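PDB 3ROT: ABC sugar transporter, periplasmic sugar binding protein from Legionella pneumophila subsp. pneumophila, which probably binds a carbohydrate in the periplasm as the solute-binding component of an ABC sugar transporter. Local coordinates for residues I255-L260 and N267-N272; E165-T170 and Q176-S181. One frame throughout, in Å; residues are numbered along the deposited sequence.

Contact 1: residues I255-L260 and N267-N272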
ATOM      1  N   ILE A 255     -19.745 -14.820  -5.296  1.00 21.60           N
ATOM      2  CA  ILE A 255     -19.609 -16.185  -4.772  1.00 23.41           C
ATOM      3  C   ILE A 255     -21.000 -16.797  -4.581  1.00 25.25           C
ATOM      4  O   ILE A 255     -21.216 -17.987  -4.857  1.00 25.88           O
ATOM      5  CB  ILE A 255     -18.845 -16.209  -3.411  1.00 24.70           C
ATOM      6  CG1 ILE A 255     -17.377 -15.815  -3.624  1.00 22.47           C
ATOM      7  CG2 ILE A 255     -18.924 -17.596  -2.779  1.00 26.52           C
ATOM      8  CD1 ILE A 255     -16.673 -16.629  -4.704  1.00 24.09           C
ATOM      9  N   THR A 256     -21.941 -15.975  -4.120  1.00 24.41           N
ATOM     10  CA  THR A 256     -23.310 -16.428  -3.895  1.00 24.28           C
ATOM     11  C   THR A 256     -23.934 -16.978  -5.173  1.00 24.56           C
ATOM     12  O   THR A 256     -24.570 -18.030  -5.155  1.00 22.61           O
ATOM     13  CB  THR A 256     -24.202 -15.280  -3.338  1.00 24.15           C
ATOM     14  OG1 THR A 256     -23.744 -14.914  -2.035  1.00 24.04           O
ATOM     15  CG2 THR A 256     -25.671 -15.713  -3.242  1.00 25.14           C
ATOM     16  N   GLN A 257     -23.751 -16.283  -6.288  1.00 24.64           N
ATOM     17  CA  GLN A 257     -24.327 -16.760  -7.543  1.00 25.32           C
ATOM     18  C   GLN A 257     -23.666 -18.040  -8.034  1.00 25.78           C
ATOM     19  O   GLN A 257     -24.344 -18.932  -8.556  1.00 25.00           O
ATOM     20  CB  GLN A 257     -24.229 -15.694  -8.643  1.00 27.41           C
ATOM     21  CG  GLN A 257     -25.035 -14.429  -8.369  1.00 24.87           C
ATOM     22  CD  GLN A 257     -25.572 -13.793  -9.641  1.00 24.48           C
ATOM     23  OE1 GLN A 257     -26.589 -14.225 -10.187  1.00 24.99           O
ATOM     24  NE2 GLN A 257     -24.879 -12.768 -10.126  1.00 23.02           N
ATOM     25  N   LEU A 258     -22.348 -18.133  -7.881  1.00 25.40           N
ATOM     26  CA  LEU A 258     -21.645 -19.322  -8.324  1.00 26.38           C
ATOM     27  C   LEU A 258     -22.187 -20.530  -7.582  1.00 27.14           C
ATOM     28  O   LEU A 258     -22.376 -21.587  -8.176  1.00 28.31           O
ATOM     29  CB  LEU A 258     -20.133 -19.189  -8.086  1.00 25.78           C
ATOM     30  CG  LEU A 258     -19.341 -18.351  -9.096  1.00 26.01           C
ATOM     31  CD1 LEU A 258     -17.903 -18.209  -8.631  1.00 23.30           C
ATOM     32  CD2 LEU A 258     -19.401 -19.011 -10.470  1.00 23.96           C
ATOM     33  N   VAL A 259     -22.455 -20.361  -6.289  1.00 27.20           N
ATOM     34  CA  VAL A 259     -22.973 -21.445  -5.461  1.00 27.52           C
ATOM     35  C   VAL A 259     -24.422 -21.795  -5.795  1.00 27.77           C
ATOM     36  O   VAL A 259     -24.743 -22.968  -5.982  1.00 27.10           O
ATOM     37  CB  VAL A 259     -22.868 -21.102  -3.954  1.00 27.43           C
ATOM     38  CG1 VAL A 259     -23.544 -22.195  -3.113  1.00 29.08           C
ATOM     39  CG2 VAL A 259     -21.405 -20.959  -3.555  1.00 27.37           C
ATOM     40  N   LEU A 260     -25.289 -20.783  -5.874  1.00 28.36           N
ATOM     41  CA  LEU A 260     -26.699 -21.001  -6.198  1.00 29.21           C
ATOM     42  C   LEU A 260     -26.804 -21.730  -7.530  1.00 30.25           C
ATOM     43  O   LEU A 260     -27.724 -22.509  -7.767  1.00 28.20           O
ATOM     44  CB  LEU A 260     -27.450 -19.665  -6.287  1.00 29.98           C
ATOM     45  CG  LEU A 260     -27.658 -18.870  -4.991  1.00 30.98           C
ATOM     46  CD1 LEU A 260     -28.285 -17.511  -5.310  1.00 32.84           C
ATOM     47  CD2 LEU A 260     -28.540 -19.655  -4.041  1.00 31.46           C
ATOM     48  N   ASN A 267     -29.453 -19.942 -13.298  1.00 31.99           N
ATOM     49  CA  ASN A 267     -28.584 -19.219 -14.215  1.00 30.96           C
ATOM     50  C   ASN A 267     -28.215 -17.899 -13.542  1.00 29.38           C
ATOM     51  O   ASN A 267     -29.098 -17.130 -13.154  1.00 25.72           O
ATOM     52  CB  ASN A 267     -29.324 -18.940 -15.521  1.00 33.24           C
ATOM     53  CG  ASN A 267     -29.628 -20.208 -16.303  1.00 37.71           C
ATOM     54  OD1 ASN A 267     -30.596 -20.265 -17.064  1.00 42.89           O
ATOM     55  ND2 ASN A 267     -28.795 -21.225 -16.130  1.00 36.17           N
ATOM     56  N   PRO A 268     -26.908 -17.636 -13.359  1.00 26.23           N
ATOM     57  CA  PRO A 268     -26.509 -16.381 -12.723  1.00 25.31           C
ATOM     58  C   PRO A 268     -26.824 -15.209 -13.643  1.00 23.76           C
ATOM     59  O   PRO A 268     -26.985 -15.387 -14.851  1.00 21.67           O
ATOM     60  CB  PRO A 268     -25.010 -16.566 -12.488  1.00 25.54           C
ATOM     61  CG  PRO A 268     -24.609 -17.519 -13.551  1.00 28.54           C
ATOM     62  CD  PRO A 268     -25.744 -18.511 -13.570  1.00 25.50           C
ATOM     63  N   VAL A 269     -26.918 -14.018 -13.066  1.00 22.02           N
ATOM     64  CA  VAL A 269     -27.221 -12.837 -13.855  1.00 21.73           C
ATOM     65  C   VAL A 269     -26.211 -11.706 -13.637  1.00 21.40           C
ATOM     66  O   VAL A 269     -25.487 -11.680 -12.625  1.00 21.09           O
ATOM     67  CB  VAL A 269     -28.642 -12.332 -13.549  1.00 20.57           C
ATOM     68  CG1 VAL A 269     -29.653 -13.424 -13.881  1.00 22.10           C
ATOM     69  CG2 VAL A 269     -28.766 -11.928 -12.091  1.00 19.09           C
ATOM     70  N   ASN A 270     -26.153 -10.797 -14.611  1.00 21.04           N
ATOM     71  CA  ASN A 270     -25.263  -9.645 -14.555  1.00 20.54           C
ATOM     72  C   ASN A 270     -25.793  -8.738 -13.452  1.00 20.78           C
ATOM     73  O   ASN A 270     -26.999  -8.627 -13.270  1.00 21.27           O
ATOM     74  CB  ASN A 270     -25.280  -8.869 -15.881  1.00 22.81           C
ATOM     75  CG  ASN A 270     -24.732  -9.669 -17.047  1.00 22.23           C
ATOM     76  OD1 ASN A 270     -25.443  -9.927 -18.025  1.00 27.39           O
ATOM     77  ND2 ASN A 270     -23.466 -10.061 -16.961  1.00 21.03           N
ATOM     78  N   ILE A 271     -24.897  -8.090 -12.720  1.00 18.89           N
ATOM     79  CA  ILE A 271     -25.309  -7.191 -11.653  1.00 21.13           C
ATOM     80  C   ILE A 271     -24.420  -5.960 -11.569  1.00 21.12           C
ATOM     81  O   ILE A 271     -23.222  -6.081 -11.319  1.00 21.19           O
ATOM     82  CB  ILE A 271     -25.261  -7.877 -10.272  1.00 19.26           C
ATOM     83  CG1 ILE A 271     -26.209  -9.069 -10.240  1.00 21.08           C
ATOM     84  CG2 ILE A 271     -25.649  -6.880  -9.175  1.00 19.81           C
ATOM     85  CD1 ILE A 271     -26.056  -9.894  -8.981  1.00 20.72           C
ATOM     86  N   ASN A 272     -25.010  -4.784 -11.783  1.00 21.19           N
ATOM     87  CA  ASN A 272     -24.272  -3.526 -11.672  1.00 22.65           C
ATOM     88  C   ASN A 272     -24.265  -3.219 -10.168  1.00 22.43           C
ATOM     89  O   ASN A 272     -25.312  -2.929  -9.590  1.00 21.85           O
ATOM     90  CB  ASN A 272     -24.996  -2.405 -12.424  1.00 24.38           C
ATOM     91  CG  ASN A 272     -24.178  -1.122 -12.487  1.00 27.07           C
ATOM     92  OD1 ASN A 272     -23.495  -0.748 -11.533  1.00 27.25           O
ATOM     93  ND2 ASN A 272     -24.252  -0.438 -13.620  1.00 32.59           N
TER
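The side-chain amide of Q257, on helix 247-264, meets the N-H and C=O of one residue, V269, much as a neighbouring strand would. Its two ends do different work: Q257 OE1 accepts from V269 N at 2.9 Å, while Q257 NE2 donates to V269 O at 2.8 Å. Both bonds are nearly straight, but they are not equivalent in direction. NE2 lies in the plane of the V269 carbonyl, and V269 O lies in turn close to the amide plane of Q257; V269 N approaches OE1 from a position tilted 26° out of the side-chain carbonyl plane of Q257. The glutamine chain leaves the helix with CG anti to the carbonyl carbon (chi1 -64°) and bends at chi2, which turns the amide toward the V269 backbone. Apolar groups border the pair of bonds. P268 CA lies 3.3 Å from Q257 OE1, with the ring carbon CB a little farther off, and V269 CG2 also comes near this oxygen. On the other side I271, approaching from the direction opposite to Q257, sets its terminal CD1 3.3 Å from Q257 NE2. The backbone of I271 pairs with F107 and G109, as an outermost strand of the six-stranded sheet. Two bonds made by one planar group fix the rotation of the amide and tell its oxygen from its nitrogen, so that a single helical side chain satisfies both polar backbone atoms of V269.

Contact 2: residues E165-T170 and Q176-S181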
ATOM      1  N   GLU A 165      -4.387  13.309 -19.650  1.00 37.18           N
ATOM      2  CA  GLU A 165      -4.276  12.081 -18.874  1.00 37.29           C
ATOM      3  C   GLU A 165      -2.802  11.806 -18.642  1.00 37.09           C
ATOM      4  O   GLU A 165      -1.994  11.832 -19.569  1.00 37.59           O
ATOM      5  CB  GLU A 165      -4.912  10.888 -19.590  1.00 37.70           C
ATOM      6  CG  GLU A 165      -4.932   9.622 -18.727  1.00 37.46           C
ATOM      7  CD  GLU A 165      -5.588   8.420 -19.406  1.00 38.93           C
ATOM      8  OE1 GLU A 165      -6.654   8.588 -20.034  1.00 39.63           O
ATOM      9  OE2 GLU A 165      -5.051   7.299 -19.296  1.00 37.10           O
ATOM     10  N   LEU A 166      -2.453  11.548 -17.393  1.00 36.10           N
ATOM     11  CA  LEU A 166      -1.074  11.287 -17.032  1.00 35.61           C
ATOM     12  C   LEU A 166      -0.887   9.878 -16.473  1.00 35.59           C
ATOM     13  O   LEU A 166      -1.610   9.463 -15.564  1.00 33.51           O
ATOM     14  CB  LEU A 166      -0.627  12.324 -16.001  1.00 35.55           C
ATOM     15  CG  LEU A 166       0.758  12.221 -15.369  1.00 37.83           C
ATOM     16  CD1 LEU A 166       1.832  12.307 -16.448  1.00 38.53           C
ATOM     17  CD2 LEU A 166       0.915  13.343 -14.345  1.00 36.59           C
ATOM     18  N   ASP A 167       0.073   9.150 -17.038  1.00 34.09           N
ATOM     19  CA  ASP A 167       0.400   7.798 -16.588  1.00 35.83           C
ATOM     20  C   ASP A 167       1.339   7.955 -15.397  1.00 34.84           C
ATOM     21  O   ASP A 167       2.521   8.248 -15.567  1.00 35.99           O
ATOM     22  CB  ASP A 167       1.096   7.025 -17.713  1.00 36.35           C
ATOM     23  CG  ASP A 167       1.763   5.735 -17.234  1.00 40.24           C
ATOM     24  OD1 ASP A 167       1.636   5.346 -16.049  1.00 39.79           O
ATOM     25  OD2 ASP A 167       2.430   5.093 -18.069  1.00 42.22           O
ATOM     26  N   VAL A 168       0.814   7.758 -14.194  1.00 33.16           N
ATOM     27  CA  VAL A 168       1.629   7.917 -12.990  1.00 32.01           C
ATOM     28  C   VAL A 168       2.172   6.619 -12.407  1.00 30.28           C
ATOM     29  O   VAL A 168       3.011   6.651 -11.515  1.00 30.95           O
ATOM     30  CB  VAL A 168       0.841   8.657 -11.878  1.00 31.14           C
ATOM     31  CG1 VAL A 168       0.493  10.065 -12.331  1.00 31.61           C
ATOM     32  CG2 VAL A 168      -0.431   7.886 -11.539  1.00 32.05           C
ATOM     33  N   GLY A 169       1.712   5.480 -12.912  1.00 30.81           N
ATOM     34  CA  GLY A 169       2.178   4.211 -12.379  1.00 31.06           C
ATOM     35  C   GLY A 169       1.658   4.013 -10.961  1.00 34.08           C
ATOM     36  O   GLY A 169       0.700   4.674 -10.559  1.00 31.34           O
ATOM     37  N   THR A 170       2.276   3.115 -10.195  1.00 35.77           N
ATOM     38  CA  THR A 170       1.824   2.875  -8.826  1.00 38.27           C
ATOM     39  C   THR A 170       2.856   3.204  -7.745  1.00 38.34           C
ATOM     40  O   THR A 170       2.503   3.295  -6.568  1.00 40.16           O
ATOM     41  CB  THR A 170       1.344   1.416  -8.625  1.00 39.41           C
ATOM     42  OG1 THR A 170       2.422   0.510  -8.877  1.00 40.70           O
ATOM     43  CG2 THR A 170       0.185   1.102  -9.560  1.00 41.08           C
ATOM     44  N   GLN A 176       4.004  11.113  -7.129  1.00 27.16           N
ATOM     45  CA  GLN A 176       4.206  12.462  -6.612  1.00 28.87           C
ATOM     46  C   GLN A 176       5.089  13.291  -7.548  1.00 28.20           C
ATOM     47  O   GLN A 176       4.773  14.437  -7.872  1.00 27.54           O
ATOM     48  CB  GLN A 176       4.841  12.403  -5.229  1.00 29.49           C
ATOM     49  CG  GLN A 176       4.014  11.657  -4.203  1.00 31.23           C
ATOM     50  CD  GLN A 176       4.643  11.699  -2.829  1.00 30.82           C
ATOM     51  OE1 GLN A 176       5.862  11.647  -2.700  1.00 30.55           O
ATOM     52  NE2 GLN A 176       3.815  11.783  -1.792  1.00 28.75           N
ATOM     53  N   SER A 177       6.188  12.694  -7.993  1.00 30.59           N
ATOM     54  CA  SER A 177       7.119  13.367  -8.888  1.00 32.63           C
ATOM     55  C   SER A 177       6.441  13.881 -10.144  1.00 32.62           C
ATOM     56  O   SER A 177       6.495  15.076 -10.449  1.00 32.27           O
ATOM     57  CB  SER A 177       8.246  12.416  -9.274  1.00 33.61           C
ATOM     58  OG  SER A 177       9.010  12.070  -8.135  1.00 39.85           O
ATOM     59  N   ARG A 178       5.788  12.969 -10.851  1.00 33.65           N
ATOM     60  CA  ARG A 178       5.101  13.283 -12.089  1.00 34.66           C
ATOM     61  C   ARG A 178       3.974  14.296 -11.925  1.00 35.25           C
ATOM     62  O   ARG A 178       3.732  15.104 -12.822  1.00 36.92           O
ATOM     63  CB  ARG A 178       4.595  11.986 -12.726  1.00 36.34           C
ATOM     64  CG  ARG A 178       5.719  10.970 -12.982  1.00 36.61           C
ATOM     65  CD  ARG A 178       5.210   9.672 -13.596  1.00 38.78           C
ATOM     66  NE  ARG A 178       6.290   8.703 -13.804  1.00 40.32           N
ATOM     67  CZ  ARG A 178       6.117   7.459 -14.249  1.00 40.13           C
ATOM     68  NH1 ARG A 178       4.906   7.007 -14.544  1.00 39.65           N
ATOM     69  NH2 ARG A 178       7.163   6.661 -14.398  1.00 41.26           N
ATOM     70  N   VAL A 179       3.293  14.266 -10.785  1.00 35.09           N
ATOM     71  CA  VAL A 179       2.213  15.213 -10.527  1.00 33.02           C
ATOM     72  C   VAL A 179       2.784  16.605 -10.297  1.00 32.13           C
ATOM     73  O   VAL A 179       2.292  17.587 -10.848  1.00 31.25           O
ATOM     74  CB  VAL A 179       1.388  14.799  -9.297  1.00 33.02           C
ATOM     75  CG1 VAL A 179       0.367  15.880  -8.958  1.00 33.90           C
ATOM     76  CG2 VAL A 179       0.686  13.484  -9.573  1.00 32.92           C
ATOM     77  N   LYS A 180       3.827  16.685  -9.482  1.00 32.50           N
ATOM     78  CA  LYS A 180       4.460  17.966  -9.193  1.00 33.62           C
ATOM     79  C   LYS A 180       5.016  18.591 -10.466  1.00 32.77           C
ATOM     80  O   LYS A 180       4.876  19.790 -10.678  1.00 32.06           O
ATOM     81  CB  LYS A 180       5.567  17.776  -8.160  1.00 35.50           C
ATOM     82  CG  LYS A 180       5.023  17.335  -6.816  1.00 40.13           C
ATOM     83  CD  LYS A 180       6.102  16.844  -5.869  1.00 42.29           C
ATOM     84  CE  LYS A 180       7.006  17.966  -5.407  1.00 44.41           C
ATOM     85  NZ  LYS A 180       7.937  17.464  -4.364  1.00 47.42           N
ATOM     86  N   SER A 181       5.632  17.778 -11.319  1.00 34.46           N
ATOM     87  CA  SER A 181       6.190  18.285 -12.571  1.00 35.82           C
ATOM     88  C   SER A 181       5.103  18.916 -13.428  1.00 36.15           C
ATOM     89  O   SER A 181       5.308  19.974 -14.022  1.00 36.80           O
ATOM     90  CB  SER A 181       6.864  17.162 -13.364  1.00 36.46           C
ATOM     91  OG  SER A 181       7.980  16.636 -12.667  1.00 38.41           O
TER
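A strand-to-helix connection of the second sheet's domain brings strand 162-167 and helix 172-185 together; the axes of 165-167 and 176-181 approach to 9.7 Å, with directions 147° apart, roughly antiparallel. Where the strand ends, R178 reaches over the turn: extended from CG to NE, it places NH1 2.9 Å from D167 O. The hydrogen bond is bent, 138° at the hydrogen, and NH1 stands above the carbonyl plane. The carboxylate of D167 lies beside the guanidinium and points the same way, with the two planes almost perpendicular; D167 OD1 faces the guanidinium edge, but at 4.0 Å from R178 NH1 the salt bridge is long. OD1 also takes a weak hydrogen bond from G169 N, within the turn. With CG anti to the backbone N (chi1 176°), L166 extends toward the helix, and its CD2 lies 3.7 Å from R178 O. V168 CG1 meets V179 CG2 at 4.4 Å, and both buried valines also touch L136 of the adjacent strand 132-137. Q176, S177 and K180 pack on T19, K26 and Q23 of the second subunit. A strand, a short turn and a helix running back over a face of the parallel sheet form the beta-alpha half of a beta-alpha-beta crossover, the repeating element of periplasmic binding protein domains.

How the contacts relate
The two contacts belong to different lobes of the molecule: contact 1 borders the six-stranded sheet, contact 2 the five-stranded one. Their centres are 38 Å apart on opposite sides of the chain's centre, and even the nearest atoms are separated by about 21 Å, so neither touches the other. Both join a helix to an outermost strand or the residues next to it, but in reverse chain order, helix first in contact 1 and strand first in contact 2. In each, one long helical side chain binds the backbone: Q257 both an N-H and a C=O, R178 one C=O. Subunit packing involves contact 2 alone. In this family, sugar generally binds in the cleft between two such lobes.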